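Local coordinates for protein Dmd discriminator of mRNA degradation (Enterobacteria phage RB69, PDB 5I8J) that is a phage antitoxin that probably neutralises the bacterial toxin RnlA by binding to it, and so protects phage mRNA from degradation, at residues T6-I11 / V48-N53. Residues are numbered along the deposited sequence; the frame is centred on the assembly and turned at random.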
loop_
_atom_site.group_PDB
_atom_site.type_symbol
_atom_site.label_atom_id
_atom_site.label_comp_id
_atom_site.label_asym_id
_atom_site.label_seq_id
_atom_site.Cartn_x
_atom_site.Cartn_y
_atom_site.Cartn_z
ATOM N N THR A 6 -11.008 -12.523 -3.594
ATOM C CA THR A 6 -10.526 -11.182 -3.922
ATOM C C THR A 6 -9.328 -10.881 -3.035
ATOM O O THR A 6 -9.424 -10.985 -1.819
ATOM C CB THR A 6 -11.624 -10.127 -3.716
ATOM O OG1 THR A 6 -12.747 -10.435 -4.552
ATOM C CG2 THR A 6 -11.123 -8.728 -4.043
ATOM N N LYS A 7 -8.189 -10.531 -3.634
ATOM C CA LYS A 7 -7.026 -10.163 -2.838
ATOM C C LYS A 7 -7.042 -8.662 -2.589
ATOM O O LYS A 7 -6.952 -7.860 -3.523
ATOM C CB LYS A 7 -5.717 -10.564 -3.526
ATOM C CG LYS A 7 -4.480 -10.267 -2.680
ATOM C CD LYS A 7 -3.203 -10.663 -3.404
ATOM C CE LYS A 7 -3.065 -9.902 -4.717
ATOM N NZ LYS A 7 -1.878 -10.332 -5.507
ATOM N N VAL A 8 -7.165 -8.287 -1.325
ATOM C CA VAL A 8 -7.211 -6.877 -0.971
ATOM C C VAL A 8 -5.929 -6.503 -0.256
ATOM O O VAL A 8 -5.546 -7.137 0.715
ATOM C CB VAL A 8 -8.429 -6.555 -0.079
ATOM C CG1 VAL A 8 -8.546 -5.044 0.128
ATOM C CG2 VAL A 8 -9.702 -7.096 -0.721
ATOM N N THR A 9 -5.247 -5.483 -0.764
ATOM C CA THR A 9 -4.066 -4.960 -0.092
ATOM C C THR A 9 -4.482 -3.777 0.779
ATOM O O THR A 9 -5.049 -2.815 0.282
ATOM C CB THR A 9 -2.986 -4.505 -1.093
ATOM O OG1 THR A 9 -2.576 -5.617 -1.911
ATOM C CG2 THR A 9 -1.781 -3.940 -0.349
ATOM N N PHE A 10 -4.216 -3.876 2.071
ATOM C CA PHE A 10 -4.526 -2.822 3.023
ATOM C C PHE A 10 -3.246 -2.101 3.388
ATOM O O PHE A 10 -2.222 -2.742 3.679
ATOM C CB PHE A 10 -5.189 -3.390 4.284
ATOM C CG PHE A 10 -6.555 -3.965 4.050
ATOM C CD1 PHE A 10 -7.689 -3.170 4.165
ATOM C CD2 PHE A 10 -6.708 -5.297 3.709
ATOM C CE1 PHE A 10 -8.944 -3.696 3.951
ATOM C CE2 PHE A 10 -7.965 -5.833 3.488
ATOM C CZ PHE A 10 -9.083 -5.036 3.607
ATOM N N ILE A 11 -3.297 -0.773 3.361
ATOM C CA ILE A 11 -2.177 0.040 3.810
ATOM C C ILE A 11 -2.654 0.927 4.935
ATOM O O ILE A 11 -3.659 1.602 4.800
ATOM C CB ILE A 11 -1.604 0.921 2.700
ATOM C CG1 ILE A 11 -1.369 0.105 1.431
ATOM C CG2 ILE A 11 -0.317 1.576 3.175
ATOM C CD1 ILE A 11 -1.186 1.004 0.243
ATOM N N VAL A 48 -6.711 3.625 7.226
ATOM C CA VAL A 48 -6.479 2.415 6.432
ATOM C C VAL A 48 -7.118 2.568 5.066
ATOM O O VAL A 48 -8.269 2.999 4.965
ATOM C CB VAL A 48 -7.039 1.153 7.130
ATOM C CG1 VAL A 48 -6.823 -0.098 6.246
ATOM C CG2 VAL A 48 -6.383 0.963 8.484
ATOM N N LYS A 49 -6.349 2.244 4.022
ATOM C CA LYS A 49 -6.822 2.251 2.644
ATOM C C LYS A 49 -6.861 0.827 2.120
ATOM O O LYS A 49 -5.922 0.057 2.352
ATOM C CB LYS A 49 -5.920 3.094 1.743
ATOM C CG LYS A 49 -5.716 4.527 2.201
ATOM C CD LYS A 49 -4.592 5.183 1.376
ATOM C CE LYS A 49 -4.241 6.568 1.896
ATOM N NZ LYS A 49 -5.169 7.616 1.421
ATOM N N ALA A 50 -7.941 0.491 1.416
ATOM C CA ALA A 50 -8.074 -0.816 0.769
ATOM C C ALA A 50 -7.863 -0.684 -0.746
ATOM O O ALA A 50 -8.455 0.169 -1.395
ATOM C CB ALA A 50 -9.447 -1.430 1.077
ATOM N N PHE A 51 -7.004 -1.539 -1.288
ATOM C CA PHE A 51 -6.660 -1.551 -2.697
ATOM C C PHE A 51 -7.027 -2.896 -3.315
ATOM O O PHE A 51 -6.732 -3.941 -2.740
ATOM C CB PHE A 51 -5.157 -1.300 -2.901
ATOM C CG PHE A 51 -4.723 0.122 -2.653
ATOM C CD1 PHE A 51 -4.491 0.587 -1.360
ATOM C CD2 PHE A 51 -4.508 0.986 -3.721
ATOM C CE1 PHE A 51 -4.080 1.901 -1.144
ATOM C CE2 PHE A 51 -4.097 2.300 -3.506
ATOM C CZ PHE A 51 -3.878 2.753 -2.220
ATOM N N ILE A 52 -7.655 -2.867 -4.487
ATOM C CA ILE A 52 -7.863 -4.078 -5.280
ATOM C C ILE A 52 -7.318 -3.815 -6.678
ATOM O O ILE A 52 -7.640 -2.793 -7.287
ATOM C CB ILE A 52 -9.343 -4.492 -5.355
ATOM C CG1 ILE A 52 -9.899 -4.748 -3.953
ATOM C CG2 ILE A 52 -9.505 -5.754 -6.223
ATOM C CD1 ILE A 52 -11.417 -4.929 -3.922
ATOM N N ASN A 53 -6.472 -4.716 -7.166
ATOM C CA ASN A 53 -5.817 -4.512 -8.463
ATOM C C ASN A 53 -5.122 -3.157 -8.529
ATOM O O ASN A 53 -5.201 -2.459 -9.545
ATOM C CB ASN A 53 -6.826 -4.637 -9.609
ATOM C CG ASN A 53 -7.405 -6.039 -9.733
ATOM O OD1 ASN A 53 -6.728 -7.029 -9.451
ATOM N ND2 ASN A 53 -8.660 -6.129 -10.162
HETATM O O HOH W 1 -6.178 -7.386 -6.029
#
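T9 and F51 face each other as a hydrogen-bonded pair in the antiparallel ladder that joins the two inner strands of Dmd's four-stranded sheet, which packs on helix 30-44. Their reciprocal backbone bonds, T9 N to F51 O at 2.9 Å and F51 N to T9 O at 2.8 Å, are repeated by I11 and K49. Between these two hydrogen-bonded pairs, F10 and A50 form a non-hydrogen-bonded pair, where F10 CA directs its hydrogen at K49 O. Beyond the last direct bond a water carries the ladder on: it donates to K7 O (2.7 Å) and accepts from N53 N, bridging the strands where 48-52 gives way to a turn.

Alternation of side chains then gives the sheet an apolar face toward the helix and a mixed apolar and polar face on the other side. Toward the helix, A50 CB sits between V8 CG1 (3.8 Å) and F10 CE1 (3.7 Å), while V48 CG1 meets the edge of the F10 ring. V8 CG1, anti to the backbone N (chi1 -173°), also lies over the rim of one face of that ring. V36, T37 and L40 of helix 30-44 pack against F10 too. Farther along, V8 CG2 touches I52 CG1, and T6 CG2 reaches I52 CD1, the two side chains crossing nearly at right angles.

The other surface meets the second subunit. There F51 stacks edge-to-face on F51 of that subunit and I11 packs on its I11, while K49 NZ makes salt bridges to D54 of the second subunit and to E59 of its own chain. T9 OG1 is hydrogen-bonded to D23 of its own chain, on strand 19-26. Within the chain, I11 CG1 leaves anti to the carbonyl carbon (chi1 -48°), carrying CD1 obliquely over to F51 CE1, a tight 3.3 Å approach.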